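Local coordinates for protein acyl-coa oxidase (Arabidopsis thaliana, PDB 1W07) that catalyses the FAD-dependent desaturation of long- and medium-chain acyl-CoAs to 2-trans-enoyl-CoAs, reducing oxygen to hydrogen peroxide, at residues Asp45-Arg53 / Arg67-Arg75; Asp94-His102 / Gly232-Gly240. The protein carries 1 engineered substitution. One frame throughout, in Å; residues are numbered along the deposited sequence.

In the fold
Both interactions involve the helical N-terminal domain and differ in depth. Interaction 1 is partly buried and local: a loop folds back on helix 58-78, held by polar bonds from a histidine and a lysine with a valine and a phenylalanine packed between, away from the annotated sites. Interaction 2 is buried and fastens the start of helix 98-113 to a middle-domain loop beside FAD; one serine bond and one water accompany proline, methionine and leucine packing. Helix 58-78 carries one side of interaction 1 and also touches segment 94-102: Lys68 NZ lies 2.8 Å from Gln95 OE1, and Cys69 SG 3.6 Å from Ala97 CB. Each interaction also touches the second subunit.

Interaction 1. Residues Asp45-Arg53 / Arg67-Arg75; sequences DPVFEKSNR and RKCAHAFKR
Asp45 meets His71 where the loop between helices 29-43 and 58-78 folds back against the second helix, within the helical N-terminal domain of the acyl-CoA oxidase fold. Hydrogen bonds hold both ends of the contact. At one, His71 NE2 donates to Asp45 OD2 at 2.6 Å, reaching the syn side of the carboxylate; the acceptor lies in the imidazole plane, although carboxylate and ring planes are almost perpendicular. Asp45 OD1 takes the backbone N-H of Val47 at 3.0 Å, closing an Asx turn, and the two bonds fix the carboxylate's rotation. With an alanine here, His71 NE2 would probably lose its acceptor and the Asx turn its closing bond, leaving the imidazole freer to tilt. Arg75 NE lies 4.1 Å from Asp45 OD2, which sits well out of the guanidinium plane, so only charge attraction acts; Arg75 NH1 pairs with Glu78.

At the other end the extended Lys68 donates from NZ to Glu49 O at 2.7 Å, approaching from above the carbonyl plane. The same ammonium donates to a water that donates to Phe48 O, and to Gln95 OE1, which also accepts from Arg53 NH2. That NH2 bonds Asp94 O as well, while Arg53 NH1 forms a salt bridge with Glu412; the shared Gln95 oxygen and this carboxylate probably ease the like charges.

Apolar contacts fill the middle. With CG1 anti to the backbone N (chi1 180°), Val47 lays CG2 over the centre of the imidazole, 3.8 Å from the His71 ring centroid, in a CH-pi contact; Arg75 CG covers the opposite face. The edge of His71 points toward the Phe48 ring in an offset edge-to-face pair, planes 70° apart. Phe48 CE2 brings its own ring edge in plane to Lys68 O, 3.6 Å away.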
ATOM      1  N   ASP B  45     -22.006  -6.513 -22.369  1.00 23.77           N
ATOM      2  CA  ASP B  45     -22.373  -5.201 -22.947  1.00 23.34           C
ATOM      3  C   ASP B  45     -21.136  -4.345 -23.254  1.00 24.00           C
ATOM      4  O   ASP B  45     -20.386  -3.978 -22.356  1.00 25.07           O
ATOM      5  CB  ASP B  45     -23.298  -4.440 -21.992  1.00 21.61           C
ATOM      6  CG  ASP B  45     -24.047  -3.291 -22.670  1.00 23.37           C
ATOM      7  OD1 ASP B  45     -23.476  -2.637 -23.571  1.00 20.00           O
ATOM      8  OD2 ASP B  45     -25.206  -3.021 -22.277  1.00 24.56           O
ATOM      9  N   PRO B  46     -20.920  -4.004 -24.533  1.00 23.93           N
ATOM     10  CA  PRO B  46     -19.774  -3.189 -24.957  1.00 25.32           C
ATOM     11  C   PRO B  46     -19.655  -1.853 -24.227  1.00 22.08           C
ATOM     12  O   PRO B  46     -18.555  -1.372 -23.969  1.00 21.78           O
ATOM     13  CB  PRO B  46     -20.023  -2.994 -26.452  1.00 26.85           C
ATOM     14  CG  PRO B  46     -20.785  -4.222 -26.830  1.00 27.71           C
ATOM     15  CD  PRO B  46     -21.751  -4.372 -25.693  1.00 27.20           C
ATOM     16  N   VAL B  47     -20.791  -1.245 -23.900  1.00 23.29           N
ATOM     17  CA  VAL B  47     -20.791   0.048 -23.219  1.00 22.34           C
ATOM     18  C   VAL B  47     -20.105  -0.052 -21.849  1.00 25.20           C
ATOM     19  O   VAL B  47     -19.566   0.940 -21.346  1.00 24.75           O
ATOM     20  CB  VAL B  47     -22.251   0.590 -23.027  1.00 23.54           C
ATOM     21  CG1 VAL B  47     -22.227   1.938 -22.310  1.00 21.46           C
ATOM     22  CG2 VAL B  47     -22.950   0.721 -24.389  1.00 21.53           C
ATOM     23  N   PHE B  48     -20.105  -1.246 -21.258  1.00 23.62           N
ATOM     24  CA  PHE B  48     -19.514  -1.430 -19.931  1.00 24.25           C
ATOM     25  C   PHE B  48     -18.065  -1.905 -19.907  1.00 24.52           C
ATOM     26  O   PHE B  48     -17.586  -2.429 -18.901  1.00 23.56           O
ATOM     27  CB  PHE B  48     -20.393  -2.375 -19.109  1.00 21.83           C
ATOM     28  CG  PHE B  48     -21.778  -1.836 -18.829  1.00 20.42           C
ATOM     29  CD1 PHE B  48     -22.871  -2.700 -18.723  1.00 20.14           C
ATOM     30  CD2 PHE B  48     -21.991  -0.467 -18.657  1.00 18.99           C
ATOM     31  CE1 PHE B  48     -24.153  -2.212 -18.450  1.00 23.36           C
ATOM     32  CE2 PHE B  48     -23.275   0.037 -18.382  1.00 20.05           C
ATOM     33  CZ  PHE B  48     -24.357  -0.838 -18.279  1.00 22.84           C
ATOM     34  N   GLU B  49     -17.374  -1.709 -21.022  1.00 24.62           N
ATOM     35  CA  GLU B  49     -15.973  -2.072 -21.121  1.00 23.99           C
ATOM     36  C   GLU B  49     -15.203  -1.196 -20.144  1.00 22.68           C
ATOM     37  O   GLU B  49     -15.520  -0.013 -19.997  1.00 20.92           O
ATOM     38  CB  GLU B  49     -15.471  -1.819 -22.548  1.00 28.48           C
ATOM     39  CG  GLU B  49     -13.963  -1.924 -22.692  1.00 33.45           C
ATOM     40  CD  GLU B  49     -13.477  -1.510 -24.068  1.00 39.47           C
ATOM     41  OE1 GLU B  49     -13.986  -0.502 -24.606  1.00 38.50           O
ATOM     42  OE2 GLU B  49     -12.564  -2.178 -24.601  1.00 42.90           O
ATOM     43  N   LYS B  50     -14.202  -1.761 -19.473  1.00 19.52           N
ATOM     44  CA  LYS B  50     -13.412  -0.969 -18.535  1.00 23.62           C
ATOM     45  C   LYS B  50     -11.935  -1.341 -18.484  1.00 24.16           C
ATOM     46  O   LYS B  50     -11.211  -0.834 -17.633  1.00 28.84           O
ATOM     47  CB  LYS B  50     -13.985  -1.062 -17.117  1.00 22.15           C
ATOM     48  CG  LYS B  50     -13.615  -2.337 -16.370  1.00 23.54           C
ATOM     49  CD  LYS B  50     -14.810  -3.255 -16.183  1.00 25.61           C
ATOM     50  CE  LYS B  50     -15.129  -3.503 -14.692  1.00 20.72           C
ATOM     51  NZ  LYS B  50     -14.144  -4.273 -13.844  1.00 17.03           N
ATOM     52  N   SER B  51     -11.478  -2.218 -19.378  1.00 25.25           N
ATOM     53  CA  SER B  51     -10.065  -2.616 -19.393  1.00 25.92           C
ATOM     54  C   SER B  51      -9.203  -1.544 -20.064  1.00 26.41           C
ATOM     55  O   SER B  51      -7.973  -1.611 -20.018  1.00 27.37           O
ATOM     56  CB  SER B  51      -9.887  -3.952 -20.128  1.00 23.97           C
ATOM     57  OG  SER B  51     -10.237  -3.843 -21.497  1.00 25.35           O
ATOM     58  N   ASN B  52      -9.855  -0.556 -20.676  1.00 27.06           N
ATOM     59  CA  ASN B  52      -9.167   0.536 -21.372  1.00 29.10           C
ATOM     60  C   ASN B  52      -9.230   1.818 -20.536  1.00 27.77           C
ATOM     61  O   ASN B  52      -8.775   2.885 -20.955  1.00 26.30           O
ATOM     62  CB  ASN B  52      -9.839   0.781 -22.731  1.00 30.06           C
ATOM     63  CG  ASN B  52     -11.202   1.456 -22.602  1.00 34.30           C
ATOM     64  OD1 ASN B  52     -11.988   1.126 -21.713  1.00 30.78           O
ATOM     65  ND2 ASN B  52     -11.493   2.394 -23.503  1.00 32.36           N
ATOM     66  N   ARG B  53      -9.790   1.679 -19.340  1.00 26.16           N
ATOM     67  CA  ARG B  53      -9.983   2.785 -18.420  1.00 28.52           C
ATOM     68  C   ARG B  53      -8.720   3.606 -18.146  1.00 28.92           C
ATOM     69  O   ARG B  53      -8.787   4.834 -18.043  1.00 26.75           O
ATOM     70  CB  ARG B  53     -10.572   2.237 -17.120  1.00 29.85           C
ATOM     71  CG  ARG B  53     -11.097   3.274 -16.168  1.00 35.23           C
ATOM     72  CD  ARG B  53     -11.533   2.602 -14.880  1.00 35.83           C
ATOM     73  NE  ARG B  53     -12.845   1.984 -14.972  1.00 30.39           N
ATOM     74  CZ  ARG B  53     -13.309   1.092 -14.100  1.00 29.15           C
ATOM     75  NH1 ARG B  53     -12.553   0.706 -13.086  1.00 27.21           N
ATOM     76  NH2 ARG B  53     -14.541   0.610 -14.225  1.00 28.61           N
ATOM     77  N   ARG B  67     -21.874   8.340 -19.611  1.00 18.54           N
ATOM     78  CA  ARG B  67     -22.475   7.459 -20.606  1.00 18.53           C
ATOM     79  C   ARG B  67     -22.900   6.135 -19.982  1.00 19.65           C
ATOM     80  O   ARG B  67     -24.025   5.675 -20.194  1.00 17.89           O
ATOM     81  CB  ARG B  67     -21.495   7.167 -21.741  1.00 20.59           C
ATOM     82  CG  ARG B  67     -22.132   6.369 -22.878  1.00 23.30           C
ATOM     83  CD  ARG B  67     -21.093   5.910 -23.886  1.00 25.18           C
ATOM     84  NE  ARG B  67     -21.728   5.288 -25.040  1.00 29.28           N
ATOM     85  CZ  ARG B  67     -21.154   4.352 -25.792  1.00 32.45           C
ATOM     86  NH1 ARG B  67     -19.927   3.921 -25.511  1.00 32.89           N
ATOM     87  NH2 ARG B  67     -21.812   3.841 -26.826  1.00 29.81           N
ATOM     88  N   LYS B  68     -21.995   5.512 -19.229  1.00 17.55           N
ATOM     89  CA  LYS B  68     -22.297   4.226 -18.590  1.00 18.15           C
ATOM     90  C   LYS B  68     -23.478   4.343 -17.636  1.00 17.17           C
ATOM     91  O   LYS B  68     -24.299   3.436 -17.558  1.00 19.97           O
ATOM     92  CB  LYS B  68     -21.088   3.687 -17.814  1.00 16.06           C
ATOM     93  CG  LYS B  68     -19.926   3.229 -18.690  1.00 20.17           C
ATOM     94  CD  LYS B  68     -18.772   2.673 -17.847  1.00 15.07           C
ATOM     95  CE  LYS B  68     -17.682   2.097 -18.749  1.00 18.81           C
ATOM     96  NZ  LYS B  68     -16.487   1.591 -18.013  1.00 12.89           N
ATOM     97  N   CYS B  69     -23.568   5.449 -16.906  1.00 12.11           N
ATOM     98  CA  CYS B  69     -24.673   5.603 -15.975  1.00 15.12           C
ATOM     99  C   CYS B  69     -26.000   5.762 -16.721  1.00 18.63           C
ATOM    100  O   CYS B  69     -27.019   5.211 -16.311  1.00 21.27           O
ATOM    101  CB  CYS B  69     -24.436   6.804 -15.054  1.00 15.85           C
ATOM    102  SG  CYS B  69     -23.105   6.580 -13.847  1.00 18.55           S
ATOM    103  N   ALA B  70     -25.976   6.511 -17.818  1.00 20.12           N
ATOM    104  CA  ALA B  70     -27.176   6.743 -18.614  1.00 21.13           C
ATOM    105  C   ALA B  70     -27.622   5.430 -19.253  1.00 21.82           C
ATOM    106  O   ALA B  70     -28.815   5.121 -19.315  1.00 26.16           O
ATOM    107  CB  ALA B  70     -26.896   7.785 -19.688  1.00 19.71           C
ATOM    108  N   HIS B  71     -26.653   4.659 -19.725  1.00 19.98           N
ATOM    109  CA  HIS B  71     -26.955   3.388 -20.346  1.00 19.31           C
ATOM    110  C   HIS B  71     -27.569   2.459 -19.303  1.00 20.40           C
ATOM    111  O   HIS B  71     -28.462   1.672 -19.609  1.00 17.12           O
ATOM    112  CB  HIS B  71     -25.678   2.785 -20.935  1.00 23.08           C
ATOM    113  CG  HIS B  71     -25.909   1.529 -21.712  1.00 25.46           C
ATOM    114  ND1 HIS B  71     -26.582   1.505 -22.916  1.00 27.02           N
ATOM    115  CD2 HIS B  71     -25.577   0.245 -21.444  1.00 25.80           C
ATOM    116  CE1 HIS B  71     -26.649   0.261 -23.357  1.00 27.34           C
ATOM    117  NE2 HIS B  71     -26.048  -0.525 -22.481  1.00 28.11           N
ATOM    118  N   ALA B  72     -27.089   2.570 -18.065  1.00 21.21           N
ATOM    119  CA  ALA B  72     -27.590   1.757 -16.953  1.00 20.06           C
ATOM    120  C   ALA B  72     -29.061   2.059 -16.718  1.00 21.55           C
ATOM    121  O   ALA B  72     -29.868   1.144 -16.568  1.00 22.27           O
ATOM    122  CB  ALA B  72     -26.803   2.058 -15.684  1.00 19.10           C
ATOM    123  N   PHE B  73     -29.399   3.343 -16.669  1.00 22.09           N
ATOM    124  CA  PHE B  73     -30.783   3.762 -16.470  1.00 27.34           C
ATOM    125  C   PHE B  73     -31.641   3.137 -17.565  1.00 27.96           C
ATOM    126  O   PHE B  73     -32.705   2.588 -17.287  1.00 25.42           O
ATOM    127  CB  PHE B  73     -30.900   5.290 -16.549  1.00 27.84           C
ATOM    128  CG  PHE B  73     -30.101   6.021 -15.507  1.00 30.63           C
ATOM    129  CD1 PHE B  73     -29.588   7.290 -15.773  1.00 33.71           C
ATOM    130  CD2 PHE B  73     -29.862   5.450 -14.262  1.00 34.36           C
ATOM    131  CE1 PHE B  73     -28.846   7.979 -14.812  1.00 32.95           C
ATOM    132  CE2 PHE B  73     -29.120   6.135 -13.292  1.00 34.31           C
ATOM    133  CZ  PHE B  73     -28.614   7.395 -13.568  1.00 33.46           C
ATOM    134  N   LYS B  74     -31.168   3.227 -18.806  1.00 27.47           N
ATOM    135  CA  LYS B  74     -31.873   2.669 -19.954  1.00 30.45           C
ATOM    136  C   LYS B  74     -32.097   1.171 -19.821  1.00 31.95           C
ATOM    137  O   LYS B  74     -33.209   0.680 -20.030  1.00 32.87           O
ATOM    138  CB  LYS B  74     -31.092   2.944 -21.239  1.00 31.05           C
ATOM    139  CG  LYS B  74     -31.145   4.388 -21.694  1.00 36.74           C
ATOM    140  CD  LYS B  74     -32.370   4.657 -22.558  1.00 41.29           C
ATOM    141  CE  LYS B  74     -32.252   3.961 -23.914  1.00 44.80           C
ATOM    142  NZ  LYS B  74     -33.392   4.265 -24.829  1.00 47.05           N
ATOM    143  N   ARG B  75     -31.038   0.445 -19.473  1.00 30.89           N
ATOM    144  CA  ARG B  75     -31.131  -1.003 -19.330  1.00 30.77           C
ATOM    145  C   ARG B  75     -32.089  -1.420 -18.232  1.00 29.22           C
ATOM    146  O   ARG B  75     -32.825  -2.389 -18.386  1.00 28.80           O
ATOM    147  CB  ARG B  75     -29.743  -1.607 -19.069  1.00 28.84           C
ATOM    148  CG  ARG B  75     -28.731  -1.307 -20.162  1.00 30.22           C
ATOM    149  CD  ARG B  75     -29.232  -1.769 -21.522  1.00 34.70           C
ATOM    150  NE  ARG B  75     -29.265  -3.224 -21.611  1.00 37.09           N
ATOM    151  CZ  ARG B  75     -30.128  -3.906 -22.358  1.00 39.68           C
ATOM    152  NH1 ARG B  75     -31.035  -3.266 -23.089  1.00 38.91           N
ATOM    153  NH2 ARG B  75     -30.092  -5.231 -22.364  1.00 40.74           N
TER
HETATM  154  O   HOH W   1     -17.836  -0.596 -16.742  1.00 11.16           O

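Interaction 2. Residues Asp94-His102 / Gly232-Gly240; sequences DQPAYVDLH and GAYNSMDNG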
ATOM      1  N   ASP B  94     -18.916  -1.667 -11.999  1.00 17.52           N
ATOM      2  CA  ASP B  94     -17.681  -1.398 -11.276  1.00 15.72           C
ATOM      3  C   ASP B  94     -16.998  -0.068 -11.585  1.00 18.87           C
ATOM      4  O   ASP B  94     -15.801  -0.021 -11.871  1.00 16.39           O
ATOM      5  CB  ASP B  94     -16.732  -2.561 -11.567  1.00 15.28           C
ATOM      6  CG  ASP B  94     -15.536  -2.589 -10.646  1.00 18.74           C
ATOM      7  OD1 ASP B  94     -14.449  -2.975 -11.116  1.00 17.43           O
ATOM      8  OD2 ASP B  94     -15.687  -2.253  -9.455  1.00 15.34           O
ATOM      9  N   GLN B  95     -17.751   1.026 -11.538  1.00 17.37           N
ATOM     10  CA  GLN B  95     -17.147   2.312 -11.834  1.00 18.08           C
ATOM     11  C   GLN B  95     -17.690   3.421 -10.952  1.00 15.13           C
ATOM     12  O   GLN B  95     -18.829   3.847 -11.098  1.00 17.92           O
ATOM     13  CB  GLN B  95     -17.344   2.649 -13.317  1.00 18.88           C
ATOM     14  CG  GLN B  95     -16.575   3.894 -13.775  1.00 18.23           C
ATOM     15  CD  GLN B  95     -16.124   3.806 -15.223  1.00 18.57           C
ATOM     16  OE1 GLN B  95     -15.613   2.774 -15.663  1.00 18.94           O
ATOM     17  NE2 GLN B  95     -16.284   4.896 -15.964  1.00 18.48           N
ATOM     18  N   PRO B  96     -16.871   3.899 -10.002  1.00 18.09           N
ATOM     19  CA  PRO B  96     -17.264   4.968  -9.080  1.00 16.29           C
ATOM     20  C   PRO B  96     -17.922   6.111  -9.857  1.00 17.39           C
ATOM     21  O   PRO B  96     -17.339   6.635 -10.811  1.00 13.61           O
ATOM     22  CB  PRO B  96     -15.936   5.375  -8.453  1.00 18.44           C
ATOM     23  CG  PRO B  96     -15.202   4.048  -8.387  1.00 21.68           C
ATOM     24  CD  PRO B  96     -15.478   3.466  -9.749  1.00 20.30           C
ATOM     25  N   ALA B  97     -19.124   6.499  -9.440  1.00 14.84           N
ATOM     26  CA  ALA B  97     -19.863   7.541 -10.140  1.00 17.46           C
ATOM     27  C   ALA B  97     -20.874   8.200  -9.213  1.00 16.52           C
ATOM     28  O   ALA B  97     -21.237   7.650  -8.172  1.00 14.19           O
ATOM     29  CB  ALA B  97     -20.581   6.934 -11.352  1.00 13.84           C
ATOM     30  N   TYR B  98     -21.337   9.378  -9.608  1.00 15.18           N
ATOM     31  CA  TYR B  98     -22.284  10.152  -8.824  1.00 17.96           C
ATOM     32  C   TYR B  98     -23.485   9.338  -8.383  1.00 17.98           C
ATOM     33  O   TYR B  98     -24.046   9.572  -7.313  1.00 17.87           O
ATOM     34  CB  TYR B  98     -22.755  11.365  -9.627  1.00 16.78           C
ATOM     35  CG  TYR B  98     -23.637  11.008 -10.794  1.00 18.78           C
ATOM     36  CD1 TYR B  98     -25.023  10.949 -10.649  1.00 17.14           C
ATOM     37  CD2 TYR B  98     -23.095  10.742 -12.045  1.00 16.84           C
ATOM     38  CE1 TYR B  98     -25.846  10.643 -11.724  1.00 20.03           C
ATOM     39  CE2 TYR B  98     -23.905  10.429 -13.129  1.00 15.49           C
ATOM     40  CZ  TYR B  98     -25.272  10.385 -12.969  1.00 21.08           C
ATOM     41  OH  TYR B  98     -26.070  10.098 -14.053  1.00 21.17           O
ATOM     42  N   VAL B  99     -23.876   8.388  -9.221  1.00 17.75           N
ATOM     43  CA  VAL B  99     -25.015   7.535  -8.933  1.00 22.56           C
ATOM     44  C   VAL B  99     -24.866   6.827  -7.583  1.00 23.09           C
ATOM     45  O   VAL B  99     -25.857   6.598  -6.885  1.00 21.99           O
ATOM     46  CB  VAL B  99     -25.202   6.466 -10.042  1.00 21.48           C
ATOM     47  CG1 VAL B  99     -26.267   5.471  -9.639  1.00 28.63           C
ATOM     48  CG2 VAL B  99     -25.605   7.138 -11.348  1.00 23.38           C
ATOM     49  N   ASP B 100     -23.638   6.486  -7.205  1.00 20.59           N
ATOM     50  CA  ASP B 100     -23.426   5.789  -5.947  1.00 20.17           C
ATOM     51  C   ASP B 100     -23.836   6.642  -4.752  1.00 19.31           C
ATOM     52  O   ASP B 100     -24.398   6.130  -3.778  1.00 17.93           O
ATOM     53  CB  ASP B 100     -21.958   5.366  -5.790  1.00 20.99           C
ATOM     54  CG  ASP B 100     -21.432   4.586  -6.988  1.00 22.48           C
ATOM     55  OD1 ASP B 100     -22.209   3.829  -7.610  1.00 24.66           O
ATOM     56  OD2 ASP B 100     -20.227   4.723  -7.300  1.00 22.25           O
ATOM     57  N   LEU B 101     -23.552   7.939  -4.822  1.00 18.57           N
ATOM     58  CA  LEU B 101     -23.886   8.835  -3.720  1.00 18.89           C
ATOM     59  C   LEU B 101     -25.358   9.212  -3.720  1.00 20.94           C
ATOM     60  O   LEU B 101     -25.955   9.400  -2.661  1.00 22.39           O
ATOM     61  CB  LEU B 101     -23.018  10.095  -3.764  1.00 19.20           C
ATOM     62  CG  LEU B 101     -21.582   9.979  -3.242  1.00 17.65           C
ATOM     63  CD1 LEU B 101     -21.606   9.458  -1.815  1.00 17.45           C
ATOM     64  CD2 LEU B 101     -20.757   9.049  -4.119  1.00 19.44           C
ATOM     65  N   HIS B 102     -25.938   9.326  -4.907  1.00 19.99           N
ATOM     66  CA  HIS B 102     -27.347   9.651  -5.040  1.00 20.62           C
ATOM     67  C   HIS B 102     -28.190   8.595  -4.315  1.00 22.01           C
ATOM     68  O   HIS B 102     -29.010   8.923  -3.460  1.00 19.41           O
ATOM     69  CB  HIS B 102     -27.733   9.671  -6.512  1.00 20.93           C
ATOM     70  CG  HIS B 102     -29.177   9.962  -6.749  1.00 20.81           C
ATOM     71  ND1 HIS B 102     -29.711  11.226  -6.620  1.00 18.05           N
ATOM     72  CD2 HIS B 102     -30.207   9.149  -7.089  1.00 21.91           C
ATOM     73  CE1 HIS B 102     -31.007  11.181  -6.878  1.00 21.89           C
ATOM     74  NE2 HIS B 102     -31.334   9.932  -7.165  1.00 18.81           N
ATOM     75  N   GLY B 232      -7.466   5.771 -13.334  1.00 15.92           N
ATOM     76  CA  GLY B 232      -8.850   5.338 -13.364  1.00 16.35           C
ATOM     77  C   GLY B 232      -9.363   5.446 -11.938  1.00 18.14           C
ATOM     78  O   GLY B 232      -9.402   6.538 -11.365  1.00 17.15           O
ATOM     79  N   ALA B 233      -9.752   4.313 -11.364  1.00 17.83           N
ATOM     80  CA  ALA B 233     -10.238   4.254  -9.994  1.00 16.50           C
ATOM     81  C   ALA B 233     -11.327   5.282  -9.668  1.00 17.62           C
ATOM     82  O   ALA B 233     -12.369   5.317 -10.315  1.00 18.89           O
ATOM     83  CB  ALA B 233      -9.039   4.400  -9.026  1.00 16.60           C
ATOM     84  N   TYR B 234     -11.093   6.114  -8.654  1.00 17.57           N
ATOM     85  CA  TYR B 234     -12.087   7.106  -8.261  1.00 18.25           C
ATOM     86  C   TYR B 234     -12.059   8.353  -9.138  1.00 16.57           C
ATOM     87  O   TYR B 234     -12.817   9.295  -8.902  1.00 15.33           O
ATOM     88  CB  TYR B 234     -11.878   7.524  -6.798  1.00 23.26           C
ATOM     89  CG  TYR B 234     -12.909   6.982  -5.832  1.00 24.42           C
ATOM     90  CD1 TYR B 234     -12.809   5.685  -5.321  1.00 26.82           C
ATOM     91  CD2 TYR B 234     -13.992   7.768  -5.429  1.00 26.26           C
ATOM     92  CE1 TYR B 234     -13.763   5.188  -4.432  1.00 31.42           C
ATOM     93  CE2 TYR B 234     -14.951   7.278  -4.542  1.00 28.38           C
ATOM     94  CZ  TYR B 234     -14.826   5.984  -4.048  1.00 30.13           C
ATOM     95  OH  TYR B 234     -15.750   5.489  -3.161  1.00 33.43           O
ATOM     96  N   ASN B 235     -11.207   8.370 -10.156  1.00 14.37           N
ATOM     97  CA  ASN B 235     -11.139   9.549 -10.998  1.00 15.87           C
ATOM     98  C   ASN B 235     -12.333   9.697 -11.935  1.00 19.90           C
ATOM     99  O   ASN B 235     -12.476  10.712 -12.619  1.00 18.10           O
ATOM    100  CB  ASN B 235      -9.810   9.585 -11.729  1.00 15.46           C
ATOM    101  CG  ASN B 235      -8.681   9.999 -10.803  1.00 15.52           C
ATOM    102  OD1 ASN B 235      -8.711  11.088 -10.230  1.00 10.13           O
ATOM    103  ND2 ASN B 235      -7.695   9.129 -10.637  1.00 10.62           N
ATOM    104  N   SER B 236     -13.208   8.695 -11.936  1.00 17.07           N
ATOM    105  CA  SER B 236     -14.425   8.740 -12.735  1.00 18.88           C
ATOM    106  C   SER B 236     -15.475   9.456 -11.876  1.00 19.00           C
ATOM    107  O   SER B 236     -16.533   9.855 -12.372  1.00 16.22           O
ATOM    108  CB  SER B 236     -14.908   7.330 -13.054  1.00 16.28           C
ATOM    109  OG  SER B 236     -14.998   6.551 -11.878  1.00 16.05           O
ATOM    110  N   MET B 237     -15.172   9.598 -10.586  1.00 17.03           N
ATOM    111  CA  MET B 237     -16.064  10.254  -9.636  1.00 16.82           C
ATOM    112  C   MET B 237     -15.737  11.736  -9.588  1.00 18.73           C
ATOM    113  O   MET B 237     -14.566  12.123  -9.540  1.00 16.29           O
ATOM    114  CB  MET B 237     -15.891   9.656  -8.231  1.00 17.91           C
ATOM    115  CG  MET B 237     -16.745  10.291  -7.111  1.00 16.40           C
ATOM    116  SD  MET B 237     -18.506   9.813  -7.186  1.00 17.81           S
ATOM    117  CE  MET B 237     -18.477   8.132  -6.515  1.00 11.47           C
ATOM    118  N   ASP B 238     -16.772  12.568  -9.618  1.00 16.63           N
ATOM    119  CA  ASP B 238     -16.556  14.003  -9.543  1.00 16.69           C
ATOM    120  C   ASP B 238     -16.661  14.487  -8.102  1.00 19.57           C
ATOM    121  O   ASP B 238     -17.686  15.041  -7.699  1.00 18.96           O
ATOM    122  CB  ASP B 238     -17.564  14.762 -10.422  1.00 15.00           C
ATOM    123  CG  ASP B 238     -18.998  14.377 -10.135  1.00 20.47           C
ATOM    124  OD1 ASP B 238     -19.851  15.289 -10.073  1.00 19.81           O
ATOM    125  OD2 ASP B 238     -19.285  13.165  -9.988  1.00 18.38           O
ATOM    126  N   ASN B 239     -15.604  14.254  -7.321  1.00 16.08           N
ATOM    127  CA  ASN B 239     -15.588  14.717  -5.935  1.00 12.13           C
ATOM    128  C   ASN B 239     -15.381  16.216  -6.022  1.00 12.98           C
ATOM    129  O   ASN B 239     -14.506  16.695  -6.756  1.00 13.95           O
ATOM    130  CB  ASN B 239     -14.457  14.053  -5.141  1.00 11.95           C
ATOM    131  CG  ASN B 239     -14.670  12.563  -4.975  1.00 13.18           C
ATOM    132  OD1 ASN B 239     -14.113  11.761  -5.718  1.00 13.09           O
ATOM    133  ND2 ASN B 239     -15.513  12.188  -4.014  1.00 12.76           N
ATOM    134  N   GLY B 240     -16.185  16.979  -5.298  1.00 14.80           N
ATOM    135  CA  GLY B 240     -16.033  18.406  -5.450  1.00 17.47           C
ATOM    136  C   GLY B 240     -15.974  19.280  -4.235  1.00 18.18           C
ATOM    137  O   GLY B 240     -15.912  18.820  -3.094  1.00 17.56           O
TER
HETATM  138  O   HOH W   2     -19.468  10.899 -11.401  1.00 15.66           O
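Ala233 sets its carbonyl O 3.7 Å from Pro96 CG, at a domain interface of the acyl-CoA oxidase fold: the loop between strands 220-224 and 240-244 of the middle domain here meets the residues leading into helix 98-113 of the N-terminal domain. The next residue, Tyr234, offers the face of its ring. Pro96 CB stands over the centre, 4.2 Å from the centroid of the Tyr234 ring and only 7° off its normal, a CH-pi contact. Tyr234 also touches FAD and packs on Tyr404 of the second subunit.

Ser236 supplies the direct hydrogen bond. Its OG sits between the backbone N and carbonyl carbon (chi1 51°), which turns the hydroxyl to Pro96 O at 2.6 Å, in the carbonyl plane and on a lone pair. Gln95 CG packs alongside, 3.6 Å from Ser236 OG.

Met237 makes the apolar part of the contact with the helix. Its chain leaves with CG anti to the backbone N (chi1 178°) and then bends at both chi2 and chi3, laying the thioether against the backbone of Ala97. Met237 CE ends 3.3 Å from Ala97 O; the same methyl touches Leu101 CD2 at 3.4 Å and lies near Asp100 OD2. That carboxylate oxygen is occupied by the backbone N-H of Ala97, which meets it from above the carboxylate plane at the start of the helix. Because Leu101 also touches FAD, Met237 stands in the second shell of the cofactor, behind this leucine.

Asp238 completes the join through one bound water, while its OD1 accepts from the backbone N of Lys181. The water accepts from Tyr98 N at 3.0 Å and donates at longer range to Ser236 O and closely, at 2.7 Å, to Asp238 OD2.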